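UDP-N-acetylglucosamine 4-epimerase (Bacillus cereus, PDB 3M2P) probably interconverts UDP-N-acetylglucosamine and its 4-epimer, UDP-N-acetylgalactosamine, as a member of the NAD(P)-dependent epimerase/dehydratase family. Local coordinates at residues Ser193-Glu198 against Ile260-Met265; Trp121-Leu126 against Thr221-Ser226; Val105-Ile110 against Leu158-Leu163; Gln186-Ala191 against Leu250-Asn255; Asn175-Gln180 against Glu234-Ile239. One frame throughout, in Å; residues are numbered along the deposited sequence.

The five contacts illustrate how an extended Rossmann-fold enzyme is put together: a central sheet carries interactions 1 to 3, while interactions 4 and 5 belong to a separate small sheet and helix pair. Interaction 3 lies at the core, about 4 Å from the chain's centre, with the side chain of F160 about 4 Å from that of L14. Interaction 2, its centre 9 Å away, continues the same sheet through backbone pairing of R159 with F222 and I224. Interaction 1 joins it at H162, which meets both S263 and E198. Interactions 4 and 5, centres 13 Å apart, touch where L187 packs on F177; F178 lies about 8 Å from F13, side chain to side chain. L14 and F13 bind UDP, which is not bound to this chain here.

Interaction 1 of 5, residues Ser193-Glu198 against Ile260-Met265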
# COMPACT_ATOMS: atom_id res chain seq x y z
N SER A 193 -18.66 18.92 -13.75
CA SER A 193 -18.42 17.54 -13.35
C SER A 193 -19.50 17.07 -12.43
O SER A 193 -20.07 17.84 -11.66
CB SER A 193 -17.05 17.38 -12.68
OG SER A 193 -16.57 16.04 -12.82
N VAL A 194 -19.78 15.77 -12.51
CA VAL A 194 -20.77 15.15 -11.66
C VAL A 194 -20.10 14.41 -10.49
O VAL A 194 -20.77 13.94 -9.57
CB VAL A 194 -21.68 14.20 -12.48
CG1 VAL A 194 -22.85 13.73 -11.64
CG2 VAL A 194 -22.20 14.93 -13.69
N ALA A 195 -18.77 14.34 -10.52
CA ALA A 195 -17.99 13.66 -9.49
C ALA A 195 -18.09 14.39 -8.15
O ALA A 195 -18.09 15.61 -8.11
CB ALA A 195 -16.55 13.54 -9.91
N LYS A 196 -18.19 13.60 -7.08
CA LYS A 196 -18.38 14.12 -5.72
C LYS A 196 -17.17 13.76 -4.87
O LYS A 196 -16.75 12.60 -4.83
CB LYS A 196 -19.65 13.54 -5.11
CG LYS A 196 -20.92 14.18 -5.65
CD LYS A 196 -22.18 13.36 -5.37
CE LYS A 196 -23.44 14.22 -5.59
NZ LYS A 196 -24.68 13.44 -5.94
N ARG A 197 -16.61 14.76 -4.20
CA ARG A 197 -15.39 14.59 -3.40
C ARG A 197 -15.63 15.03 -1.96
O ARG A 197 -16.24 16.06 -1.73
CB ARG A 197 -14.23 15.39 -4.01
CG ARG A 197 -13.70 14.83 -5.34
CD ARG A 197 -12.36 15.46 -5.71
NE ARG A 197 -12.52 16.68 -6.49
CZ ARG A 197 -11.57 17.60 -6.66
NH1 ARG A 197 -10.39 17.47 -6.09
NH2 ARG A 197 -11.81 18.68 -7.40
N GLU A 198 -15.16 14.24 -1.00
CA GLU A 198 -15.44 14.53 0.41
C GLU A 198 -14.40 15.45 1.02
O GLU A 198 -13.21 15.19 0.93
CB GLU A 198 -15.53 13.23 1.19
CG GLU A 198 -16.12 13.34 2.59
CD GLU A 198 -16.33 11.97 3.20
OE1 GLU A 198 -16.01 10.98 2.51
OE2 GLU A 198 -16.79 11.87 4.37
N ILE A 260 -11.65 14.25 -13.33
CA ILE A 260 -11.97 14.20 -11.91
C ILE A 260 -12.78 12.97 -11.57
O ILE A 260 -13.71 12.61 -12.29
CB ILE A 260 -12.76 15.45 -11.49
CG1 ILE A 260 -12.08 16.69 -12.05
CG2 ILE A 260 -12.87 15.52 -9.98
CD1 ILE A 260 -12.18 17.91 -11.15
N HIS A 261 -12.42 12.31 -10.47
CA HIS A 261 -13.16 11.13 -10.03
C HIS A 261 -13.82 11.35 -8.66
O HIS A 261 -13.42 12.23 -7.90
CB HIS A 261 -12.26 9.89 -10.03
CG HIS A 261 -11.75 9.53 -11.40
ND1 HIS A 261 -10.50 9.89 -11.85
CD2 HIS A 261 -12.34 8.85 -12.42
CE1 HIS A 261 -10.34 9.45 -13.09
NE2 HIS A 261 -11.43 8.81 -13.45
N SER A 262 -14.85 10.56 -8.36
CA SER A 262 -15.53 10.68 -7.07
C SER A 262 -14.74 10.05 -5.92
O SER A 262 -14.17 8.97 -6.08
CB SER A 262 -16.92 10.05 -7.13
OG SER A 262 -17.85 10.95 -7.69
N SER A 263 -14.71 10.71 -4.78
CA SER A 263 -14.16 10.09 -3.57
C SER A 263 -14.84 10.56 -2.29
O SER A 263 -14.77 11.73 -1.92
CB SER A 263 -12.63 10.25 -3.49
OG SER A 263 -12.23 11.61 -3.57
N TYR A 264 -15.51 9.64 -1.63
CA TYR A 264 -16.11 9.91 -0.33
C TYR A 264 -16.23 8.62 0.44
O TYR A 264 -16.14 7.54 -0.13
CB TYR A 264 -17.48 10.59 -0.47
CG TYR A 264 -18.44 9.95 -1.46
CD1 TYR A 264 -18.51 10.40 -2.77
CD2 TYR A 264 -19.30 8.92 -1.07
CE1 TYR A 264 -19.38 9.84 -3.67
CE2 TYR A 264 -20.18 8.35 -1.97
CZ TYR A 264 -20.22 8.82 -3.27
OH TYR A 264 -21.10 8.29 -4.19
N MSE A 265 -16.45 8.73 1.75
CA MSE A 265 -16.46 7.55 2.60
C MSE A 265 -17.65 7.48 3.52
O MSE A 265 -18.22 8.48 3.92
CB MSE A 265 -15.21 7.50 3.47
CG MSE A 265 -13.91 7.43 2.72
SE MSE A 265 -12.43 7.88 3.90
CE MSE A 265 -13.08 9.61 4.56
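The backbones of S193-E198 and I260-M265 run roughly alongside, their end-to-end directions 30° apart, and meet in a single beta bridge between R197 and S263. Two backbone bonds make it: S263 N gives to K196 O at 2.8 Å, and E198 N gives to S263 O at 2.7 Å. Just before the bridge a side chain stands in for the backbone, since S262 OG accepts a hydrogen bond from K196 N at 2.7 Å, nearly straight (169°). Just after it the extended chain of E198, with CG anti to the backbone N (chi1 -167°), carries OE1 to the amide of M265, a selenomethionine; the two are modelled too close, so that bond is doubtful in detail. E198 OE2 makes weak hydrogen bonds with S226 N and G227 N. The Y264 ring presents its edge to K196 O, 3.5 Å from CD1. At the other end R197 and I260 cross at about a right angle, CG2 of I260 lying 3.7 Å from R197 NE, while R197 NH2 is held by N232. S263 OG bonds to H162. Such a bridge, extended by the S262 hydroxyl, is a loop docking alongside the chain that enters strand 197-201 of the Rossmann-type fold.

Interaction 2 of 5, residues Trp121-Leu126 against Thr221-Ser226; sequences WNEKEL and TFNIGS
E123 reaches across to the strand 221-224 and lays its carboxylate beside the side chain of N223, the two flat groups only 30° apart in plane. N223 N donates a hydrogen bond to E123 OE2 at 2.8 Å, approaching nearly in line with the C-O bond, with 157° at the hydrogen. A bend at chi2 (-84°) folds the glutamate so that CB and CG pass T221 O, 3.7 Å from CG, while OE2 comes to lie 3.5 Å from F222 CA; T221 O itself is hydrogen-bonded by K269 NZ. The glutamate sits in a type I turn from N122 to E125, closed by a bond from E125 N to N122 O. W121 directs its indole away from the strand, stacking on Y113 and bonding through NE1 to D115 O. On its other side strand 221-224 pairs with strand 154-164 through R159, and K269 of helix 268-273 packs against both E123 and F222, so loop, sheet and helix converge here.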
# COMPACT_ATOMS: atom_id res chain seq x y z
N TRP A 121 -17.10 4.28 0.26
CA TRP A 121 -16.12 3.32 0.76
C TRP A 121 -16.14 3.18 2.28
O TRP A 121 -16.08 4.17 3.00
CB TRP A 121 -14.71 3.71 0.31
CG TRP A 121 -14.54 3.78 -1.17
CD1 TRP A 121 -14.93 2.84 -2.08
CD2 TRP A 121 -13.92 4.83 -1.91
NE1 TRP A 121 -14.61 3.26 -3.34
CE2 TRP A 121 -13.98 4.48 -3.27
CE3 TRP A 121 -13.32 6.05 -1.56
CZ2 TRP A 121 -13.46 5.29 -4.28
CZ3 TRP A 121 -12.81 6.86 -2.57
CH2 TRP A 121 -12.89 6.47 -3.91
N ASN A 122 -16.24 1.94 2.76
CA ASN A 122 -16.00 1.70 4.18
C ASN A 122 -14.71 0.93 4.35
O ASN A 122 -14.16 0.41 3.39
CB ASN A 122 -17.18 1.00 4.87
CG ASN A 122 -17.37 -0.43 4.40
OD1 ASN A 122 -16.47 -1.04 3.84
ND2 ASN A 122 -18.56 -0.96 4.63
N GLU A 123 -14.23 0.84 5.58
CA GLU A 123 -12.93 0.26 5.80
C GLU A 123 -12.84 -1.22 5.44
O GLU A 123 -11.82 -1.84 5.67
CB GLU A 123 -12.43 0.56 7.21
CG GLU A 123 -13.51 0.61 8.24
CD GLU A 123 -14.22 1.95 8.33
OE1 GLU A 123 -15.43 1.97 8.03
OE2 GLU A 123 -13.60 2.96 8.71
N LYS A 124 -13.88 -1.78 4.84
CA LYS A 124 -13.78 -3.16 4.33
C LYS A 124 -13.54 -3.17 2.82
O LYS A 124 -13.42 -4.23 2.19
CB LYS A 124 -15.00 -4.00 4.72
CG LYS A 124 -15.37 -3.96 6.20
CD LYS A 124 -16.07 -5.22 6.66
CE LYS A 124 -15.05 -6.26 7.12
NZ LYS A 124 -15.65 -7.53 7.65
N GLU A 125 -13.49 -1.97 2.24
CA GLU A 125 -13.17 -1.75 0.84
C GLU A 125 -11.72 -2.15 0.56
O GLU A 125 -10.82 -1.69 1.27
CB GLU A 125 -13.34 -0.27 0.52
CG GLU A 125 -12.81 0.16 -0.82
CD GLU A 125 -13.63 -0.38 -1.97
OE1 GLU A 125 -14.85 -0.56 -1.79
OE2 GLU A 125 -13.05 -0.62 -3.05
N LEU A 126 -11.49 -2.98 -0.45
CA LEU A 126 -10.12 -3.30 -0.84
C LEU A 126 -9.39 -2.01 -1.20
O LEU A 126 -9.81 -1.28 -2.11
CB LEU A 126 -10.05 -4.27 -2.02
CG LEU A 126 -10.07 -5.76 -1.71
CD1 LEU A 126 -9.83 -6.57 -2.95
CD2 LEU A 126 -9.04 -6.11 -0.64
N THR A 221 -8.31 0.58 12.02
CA THR A 221 -8.36 1.55 10.93
C THR A 221 -9.75 2.20 10.70
O THR A 221 -10.75 1.51 10.54
CB THR A 221 -7.78 0.94 9.67
OG1 THR A 221 -6.43 0.58 9.95
CG2 THR A 221 -7.81 1.93 8.52
N PHE A 222 -9.78 3.52 10.71
CA PHE A 222 -11.03 4.25 10.63
C PHE A 222 -11.07 5.32 9.51
O PHE A 222 -10.10 6.05 9.33
CB PHE A 222 -11.31 4.92 11.97
CG PHE A 222 -11.09 4.02 13.15
CD1 PHE A 222 -9.85 3.96 13.76
CD2 PHE A 222 -12.12 3.28 13.68
CE1 PHE A 222 -9.65 3.16 14.85
CE2 PHE A 222 -11.92 2.47 14.78
CZ PHE A 222 -10.70 2.41 15.36
N ASN A 223 -12.18 5.39 8.78
CA ASN A 223 -12.41 6.49 7.85
C ASN A 223 -12.80 7.70 8.68
O ASN A 223 -13.71 7.62 9.50
CB ASN A 223 -13.56 6.19 6.89
CG ASN A 223 -13.26 5.05 5.95
OD1 ASN A 223 -14.17 4.48 5.34
ND2 ASN A 223 -12.00 4.71 5.81
N ILE A 224 -12.12 8.83 8.48
CA ILE A 224 -12.57 10.07 9.08
C ILE A 224 -13.07 11.04 8.01
O ILE A 224 -12.34 11.92 7.56
CB ILE A 224 -11.49 10.76 9.95
CG1 ILE A 224 -10.86 9.77 10.95
CG2 ILE A 224 -12.10 11.94 10.68
CD1 ILE A 224 -11.78 9.32 12.07
N GLY A 225 -14.33 10.85 7.60
CA GLY A 225 -14.97 11.74 6.66
C GLY A 225 -15.88 12.76 7.34
O GLY A 225 -16.10 12.70 8.55
N SER A 226 -16.42 13.68 6.55
CA SER A 226 -17.22 14.78 7.10
C SER A 226 -18.72 14.61 6.91
O SER A 226 -19.51 15.02 7.77
CB SER A 226 -16.80 16.10 6.46
OG SER A 226 -16.81 15.99 5.05

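Interaction 3 of 5, residues Val105-Ile110 against Leu158-Leu163; sequences VYASTI and LRFAHL
Strands 105-109 and 158-160 are joined first by backbone hydrogen bonds in parallel register, A107 opposite L158, S108 opposite R159 and T109 opposite F160. L158 N gives to Y106 O at 2.9 Å, and S108 N gives to L158 O at 2.8 Å from well above the carbonyl plane. A weak bond from F160 N to S108 O follows, then one from I110 N to F160 O at 2.9 Å. The axes of 105-109 and 158-160 cross at 46°.

A107, L158 and F160 share a face, where A107 CB touches the edge of the F160 ring, in its plane, 3.5 Å from CE2; V105 CG1 also meets L158 CD1 at 3.6 Å. I110 CG2, set between backbone N and carbonyl carbon, makes a CH-pi contact over the H162 ring, 3.8 Å from its centroid.

Among polar ends, R159 NE forms a salt bridge with E141, S108 OG bonds to E141, and H162 NE2 bonds to S263. Helix 132-150, the source of E141, covers this side of the sheet; helix 202-212 packs on L158 and F160, and strands 65-68 and 220-224 flank the pair.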
# COMPACT_ATOMS: atom_id res chain seq x y z
N VAL A 105 -1.55 7.66 17.06
CA VAL A 105 -2.45 7.95 15.94
C VAL A 105 -1.66 8.17 14.65
O VAL A 105 -0.73 8.96 14.62
CB VAL A 105 -3.24 9.23 16.18
CG1 VAL A 105 -3.90 9.69 14.89
CG2 VAL A 105 -4.26 9.02 17.30
N TYR A 106 -2.03 7.47 13.58
CA TYR A 106 -1.37 7.67 12.29
C TYR A 106 -2.29 8.37 11.32
O TYR A 106 -3.47 8.05 11.26
CB TYR A 106 -0.93 6.35 11.67
CG TYR A 106 -0.31 6.52 10.30
CD1 TYR A 106 0.91 7.18 10.16
CD2 TYR A 106 -0.94 6.05 9.16
CE1 TYR A 106 1.49 7.36 8.93
CE2 TYR A 106 -0.36 6.23 7.92
CZ TYR A 106 0.86 6.88 7.81
OH TYR A 106 1.45 7.07 6.58
N ALA A 107 -1.77 9.31 10.54
CA ALA A 107 -2.61 9.95 9.53
C ALA A 107 -2.52 9.23 8.20
O ALA A 107 -1.51 9.34 7.50
CB ALA A 107 -2.24 11.41 9.38
N SER A 108 -3.57 8.49 7.87
CA SER A 108 -3.69 7.87 6.55
C SER A 108 -4.62 8.71 5.66
O SER A 108 -4.89 9.88 5.96
CB SER A 108 -4.17 6.44 6.66
OG SER A 108 -3.90 5.72 5.47
N THR A 109 -5.11 8.12 4.57
CA THR A 109 -5.89 8.91 3.61
C THR A 109 -6.92 8.17 2.79
O THR A 109 -6.79 6.97 2.52
CB THR A 109 -4.97 9.64 2.60
OG1 THR A 109 -5.79 10.38 1.69
CG2 THR A 109 -4.14 8.63 1.82
N ILE A 110 -7.92 8.93 2.35
CA ILE A 110 -8.96 8.47 1.44
C ILE A 110 -8.35 7.99 0.12
O ILE A 110 -8.98 7.24 -0.64
CB ILE A 110 -9.99 9.61 1.19
CG1 ILE A 110 -11.18 9.14 0.36
CG2 ILE A 110 -9.34 10.84 0.56
CD1 ILE A 110 -12.27 10.17 0.27
N LEU A 158 -5.98 6.60 10.76
CA LEU A 158 -7.10 7.45 10.39
C LEU A 158 -7.06 7.81 8.92
O LEU A 158 -6.27 8.65 8.50
CB LEU A 158 -7.05 8.74 11.21
CG LEU A 158 -7.08 8.63 12.73
CD1 LEU A 158 -7.09 10.01 13.36
CD2 LEU A 158 -8.29 7.84 13.15
N ARG A 159 -7.92 7.20 8.11
CA ARG A 159 -8.01 7.57 6.70
C ARG A 159 -8.81 8.87 6.49
O ARG A 159 -10.01 8.83 6.23
CB ARG A 159 -8.59 6.43 5.87
CG ARG A 159 -7.70 5.22 5.85
CD ARG A 159 -8.33 4.06 5.15
NE ARG A 159 -7.37 2.97 4.98
CZ ARG A 159 -7.70 1.70 4.77
NH1 ARG A 159 -8.98 1.34 4.71
NH2 ARG A 159 -6.76 0.78 4.61
N PHE A 160 -8.14 10.02 6.62
CA PHE A 160 -8.75 11.33 6.42
C PHE A 160 -9.30 11.54 5.01
O PHE A 160 -8.69 11.12 4.03
CB PHE A 160 -7.74 12.45 6.70
CG PHE A 160 -7.31 12.52 8.13
CD1 PHE A 160 -8.22 12.77 9.13
CD2 PHE A 160 -5.98 12.33 8.47
CE1 PHE A 160 -7.83 12.83 10.43
CE2 PHE A 160 -5.58 12.39 9.77
CZ PHE A 160 -6.51 12.63 10.76
N ALA A 161 -10.45 12.20 4.94
CA ALA A 161 -10.99 12.66 3.66
C ALA A 161 -10.16 13.87 3.24
O ALA A 161 -9.18 14.20 3.90
CB ALA A 161 -12.47 13.03 3.78
N HIS A 162 -10.53 14.53 2.16
CA HIS A 162 -9.71 15.62 1.66
C HIS A 162 -9.70 16.80 2.62
O HIS A 162 -10.73 17.38 2.92
CB HIS A 162 -10.17 16.04 0.26
CG HIS A 162 -10.20 14.90 -0.70
ND1 HIS A 162 -9.05 14.33 -1.21
CD2 HIS A 162 -11.23 14.18 -1.21
CE1 HIS A 162 -9.38 13.33 -2.01
NE2 HIS A 162 -10.69 13.22 -2.03
N LEU A 163 -8.52 17.14 3.12
CA LEU A 163 -8.43 18.20 4.11
C LEU A 163 -8.49 19.59 3.47
O LEU A 163 -7.86 19.83 2.44
CB LEU A 163 -7.18 18.05 4.99
CG LEU A 163 -6.97 16.72 5.75
CD1 LEU A 163 -6.82 15.60 4.73
CD2 LEU A 163 -5.73 16.74 6.66

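Interaction 4 of 5, residues Gln186-Ala191 against Leu250-Asn255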
# COMPACT_ATOMS: atom_id res chain seq x y z
N GLN A 186 -13.59 36.25 -10.31
CA GLN A 186 -14.32 35.15 -10.91
C GLN A 186 -13.64 33.80 -10.68
O GLN A 186 -12.50 33.59 -11.11
CB GLN A 186 -14.55 35.38 -12.40
CG GLN A 186 -15.64 34.48 -12.97
CD GLN A 186 -15.97 34.81 -14.42
OE1 GLN A 186 -15.08 35.14 -15.21
NE2 GLN A 186 -17.26 34.70 -14.77
N LEU A 187 -14.34 32.90 -10.00
CA LEU A 187 -13.95 31.49 -9.94
C LEU A 187 -14.31 30.79 -11.26
O LEU A 187 -15.37 31.05 -11.84
CB LEU A 187 -14.66 30.79 -8.79
CG LEU A 187 -14.08 30.91 -7.38
CD1 LEU A 187 -13.50 32.28 -7.12
CD2 LEU A 187 -15.14 30.57 -6.35
N THR A 188 -13.43 29.91 -11.73
CA THR A 188 -13.68 29.16 -12.96
C THR A 188 -13.58 27.66 -12.70
O THR A 188 -12.96 27.24 -11.72
CB THR A 188 -12.70 29.54 -14.08
OG1 THR A 188 -11.35 29.26 -13.66
CG2 THR A 188 -12.81 31.00 -14.42
N LEU A 189 -14.20 26.87 -13.56
CA LEU A 189 -14.11 25.43 -13.50
C LEU A 189 -13.82 24.97 -14.90
O LEU A 189 -14.57 25.31 -15.80
CB LEU A 189 -15.44 24.83 -13.04
CG LEU A 189 -15.90 25.03 -11.59
CD1 LEU A 189 -17.36 24.69 -11.46
CD2 LEU A 189 -15.09 24.21 -10.61
N HIS A 190 -12.74 24.22 -15.11
CA HIS A 190 -12.39 23.79 -16.47
C HIS A 190 -13.61 23.32 -17.26
O HIS A 190 -13.84 23.76 -18.38
CB HIS A 190 -11.34 22.68 -16.47
CG HIS A 190 -10.89 22.29 -17.85
ND1 HIS A 190 -11.35 21.16 -18.50
CD2 HIS A 190 -10.06 22.91 -18.72
CE1 HIS A 190 -10.81 21.10 -19.70
NE2 HIS A 190 -10.02 22.15 -19.86
N ALA A 191 -14.35 22.39 -16.67
CA ALA A 191 -15.64 21.97 -17.22
C ALA A 191 -16.56 21.62 -16.06
O ALA A 191 -16.17 21.71 -14.90
CB ALA A 191 -15.47 20.79 -18.16
N LEU A 250 -17.42 30.98 -13.44
CA LEU A 250 -17.30 30.79 -14.87
C LEU A 250 -16.99 29.33 -15.15
O LEU A 250 -16.13 28.74 -14.51
CB LEU A 250 -16.16 31.67 -15.40
CG LEU A 250 -15.91 31.98 -16.89
CD1 LEU A 250 -16.01 30.75 -17.78
CD2 LEU A 250 -16.84 33.08 -17.36
N VAL A 251 -17.70 28.73 -16.10
CA VAL A 251 -17.30 27.42 -16.59
C VAL A 251 -16.63 27.57 -17.96
O VAL A 251 -17.29 27.90 -18.96
CB VAL A 251 -18.48 26.44 -16.64
CG1 VAL A 251 -18.02 25.09 -17.17
CG2 VAL A 251 -19.09 26.28 -15.27
N LYS A 252 -15.32 27.34 -18.00
CA LYS A 252 -14.49 27.58 -19.19
C LYS A 252 -14.89 26.79 -20.44
O LYS A 252 -14.87 27.34 -21.54
CB LYS A 252 -13.01 27.34 -18.86
CG LYS A 252 -12.38 28.44 -17.99
CD LYS A 252 -11.23 27.91 -17.16
CE LYS A 252 -9.91 27.96 -17.89
NZ LYS A 252 -8.82 27.21 -17.17
N ASN A 253 -15.25 25.52 -20.29
CA ASN A 253 -15.57 24.65 -21.42
C ASN A 253 -16.88 23.89 -21.25
O ASN A 253 -17.30 23.60 -20.13
CB ASN A 253 -14.45 23.62 -21.62
CG ASN A 253 -13.17 24.24 -22.12
OD1 ASN A 253 -13.16 25.04 -23.06
ND2 ASN A 253 -12.06 23.84 -21.51
N PRO A 254 -17.53 23.56 -22.38
CA PRO A 254 -18.76 22.76 -22.31
C PRO A 254 -18.43 21.30 -22.07
O PRO A 254 -17.27 20.92 -22.17
CB PRO A 254 -19.37 22.95 -23.71
CG PRO A 254 -18.72 24.19 -24.24
CD PRO A 254 -17.33 24.15 -23.71
N ASN A 255 -19.45 20.50 -21.76
CA ASN A 255 -19.32 19.06 -21.51
C ASN A 255 -18.77 18.71 -20.14
O ASN A 255 -18.68 19.56 -19.24
CB ASN A 255 -18.46 18.38 -22.57
CG ASN A 255 -18.82 18.79 -23.97
OD1 ASN A 255 -19.99 18.88 -24.32
ND2 ASN A 255 -17.80 19.05 -24.78
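The H190 imidazole, carried there with CG anti to its backbone N (chi1 -176°), has the side chain of N253 over one face, the amide plane standing 77° from the ring. At the other end of the contact the amide of Q186 lies against L250, its CD 3.3 Å from L250 CB, as the extended glutamine chain runs obliquely across the leucine. Between these groups the backbones pair in parallel, T188 beside L250 and L189 beside V251. L250 N gives to L187 O, L189 N to L250 O at 2.9 Å, and K252 N to L189 O at 3.1 Å; a weak bond from N253 N to H190 O follows. T188 CG2 packs on L250 CB at 3.6 Å, and V251 CG1 lies 3.9 Å from A191 CA. Behind the pair, L187 and L189 rest on F177 of helix 173-182, and L187 also touches A236 and N240 of helix 232-242. With each strand following a helix of its own, this is a small two-stranded parallel sheet backed by two helices, set apart from the central Rossmann-type sheet.

Interaction 5 of 5, residues Asn175-Gln180 against Glu234-Ile239; sequences NRFFRQ and EVANTI
I239 wedges its CD1 methyl between two phenylalanines, 3.6 Å from F177 CB and 3.8 Å from F178 CE1, crossing each side chain at about a right angle. F178 also meets I239 CG1, 3.7 Å from CE1. The F177 ring is enclosed more fully: A236 CB sits over one face, 4.0 Å from CE2, while V235 CG1 and I239 CD1 come up at its edge, V235 CG1 4.1 Å from CD2. No hydrogen bond crosses the contact, which is wholly apolar and buried. The isoleucine gains its reach because CG1 stands anti to the carbonyl carbon and the chain then extends (chi2 161°). Next out are the helices that carry these residues, their axes 10.0 Å apart at closest approach, each held by its own i to i+4 backbone bonds. Farther still, L249 touches A236, and V286 and I289 of helix 282-293 cover F178. The result is an apolar interface between two helices running the same way, 27° apart, each leading into a strand of the two-stranded parallel sheet.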
# COMPACT_ATOMS: atom_id res chain seq x y z
N ASN A 175 -7.96 26.10 -2.29
CA ASN A 175 -7.24 27.28 -1.83
C ASN A 175 -7.38 28.43 -2.83
O ASN A 175 -7.61 29.58 -2.44
CB ASN A 175 -5.76 26.97 -1.57
CG ASN A 175 -5.55 26.02 -0.38
OD1 ASN A 175 -6.13 26.20 0.68
ND2 ASN A 175 -4.69 25.01 -0.57
N ARG A 176 -7.24 28.12 -4.12
CA ARG A 176 -7.43 29.11 -5.18
C ARG A 176 -8.77 29.84 -5.05
O ARG A 176 -8.81 31.06 -5.05
CB ARG A 176 -7.33 28.47 -6.57
CG ARG A 176 -5.91 28.31 -7.10
CD ARG A 176 -5.92 27.86 -8.58
NE ARG A 176 -6.47 26.52 -8.79
CZ ARG A 176 -7.62 26.26 -9.42
NH1 ARG A 176 -8.36 27.26 -9.92
NH2 ARG A 176 -8.04 25.00 -9.56
N PHE A 177 -9.86 29.08 -4.94
CA PHE A 177 -11.16 29.69 -4.75
C PHE A 177 -11.14 30.63 -3.55
O PHE A 177 -11.57 31.78 -3.65
CB PHE A 177 -12.25 28.64 -4.53
CG PHE A 177 -12.52 27.79 -5.72
CD1 PHE A 177 -12.13 28.18 -6.98
CD2 PHE A 177 -13.20 26.59 -5.59
CE1 PHE A 177 -12.40 27.40 -8.08
CE2 PHE A 177 -13.47 25.81 -6.68
CZ PHE A 177 -13.07 26.21 -7.93
N PHE A 178 -10.65 30.13 -2.42
CA PHE A 178 -10.60 30.93 -1.20
C PHE A 178 -9.98 32.28 -1.48
O PHE A 178 -10.59 33.32 -1.24
CB PHE A 178 -9.80 30.22 -0.10
CG PHE A 178 -10.59 29.23 0.68
CD1 PHE A 178 -11.95 29.39 0.85
CD2 PHE A 178 -9.97 28.15 1.28
CE1 PHE A 178 -12.68 28.47 1.58
CE2 PHE A 178 -10.69 27.23 2.02
CZ PHE A 178 -12.05 27.39 2.17
N ARG A 179 -8.75 32.26 -1.98
CA ARG A 179 -8.05 33.49 -2.32
C ARG A 179 -8.84 34.30 -3.33
O ARG A 179 -9.15 35.47 -3.09
CB ARG A 179 -6.64 33.20 -2.85
CG ARG A 179 -5.54 33.27 -1.79
CD ARG A 179 -5.31 31.93 -1.08
NE ARG A 179 -4.58 30.96 -1.89
CZ ARG A 179 -3.63 31.26 -2.77
NH1 ARG A 179 -3.25 32.53 -2.95
NH2 ARG A 179 -3.04 30.30 -3.46
N GLN A 180 -9.18 33.67 -4.45
CA GLN A 180 -9.85 34.37 -5.55
C GLN A 180 -11.14 35.05 -5.09
O GLN A 180 -11.31 36.26 -5.25
CB GLN A 180 -10.08 33.43 -6.74
CG GLN A 180 -8.77 32.98 -7.41
CD GLN A 180 -8.96 32.07 -8.61
OE1 GLN A 180 -10.07 31.63 -8.92
NE2 GLN A 180 -7.85 31.77 -9.30
N GLU A 234 -20.58 22.84 -6.55
CA GLU A 234 -21.04 23.10 -5.18
C GLU A 234 -20.00 23.87 -4.36
O GLU A 234 -20.33 24.87 -3.74
CB GLU A 234 -21.37 21.81 -4.45
CG GLU A 234 -22.42 20.95 -5.10
CD GLU A 234 -22.97 19.92 -4.13
OE1 GLU A 234 -22.50 18.76 -4.17
OE2 GLU A 234 -23.84 20.30 -3.31
N VAL A 235 -18.77 23.35 -4.33
CA VAL A 235 -17.66 23.98 -3.61
C VAL A 235 -17.55 25.47 -3.95
O VAL A 235 -17.61 26.32 -3.07
CB VAL A 235 -16.30 23.27 -3.90
CG1 VAL A 235 -15.15 23.92 -3.14
CG2 VAL A 235 -16.37 21.80 -3.58
N ALA A 236 -17.40 25.77 -5.24
CA ALA A 236 -17.26 27.14 -5.70
C ALA A 236 -18.39 28.04 -5.24
O ALA A 236 -18.15 29.13 -4.73
CB ALA A 236 -17.15 27.18 -7.21
N ASN A 237 -19.63 27.58 -5.42
CA ASN A 237 -20.82 28.31 -4.98
C ASN A 237 -20.80 28.65 -3.49
O ASN A 237 -21.02 29.80 -3.09
CB ASN A 237 -22.08 27.49 -5.26
CG ASN A 237 -22.37 27.34 -6.74
OD1 ASN A 237 -21.81 28.05 -7.58
ND2 ASN A 237 -23.26 26.40 -7.06
N THR A 238 -20.55 27.64 -2.67
CA THR A 238 -20.54 27.81 -1.23
C THR A 238 -19.46 28.80 -0.82
O THR A 238 -19.69 29.65 0.04
CB THR A 238 -20.33 26.46 -0.53
OG1 THR A 238 -21.36 25.54 -0.92
CG2 THR A 238 -20.34 26.63 0.99
N ILE A 239 -18.28 28.70 -1.42
CA ILE A 239 -17.24 29.68 -1.14
C ILE A 239 -17.69 31.07 -1.60
O ILE A 239 -17.57 32.04 -0.84
CB ILE A 239 -15.89 29.30 -1.78
CG1 ILE A 239 -15.27 28.14 -1.00
CG2 ILE A 239 -14.96 30.50 -1.80
CD1 ILE A 239 -14.19 27.37 -1.75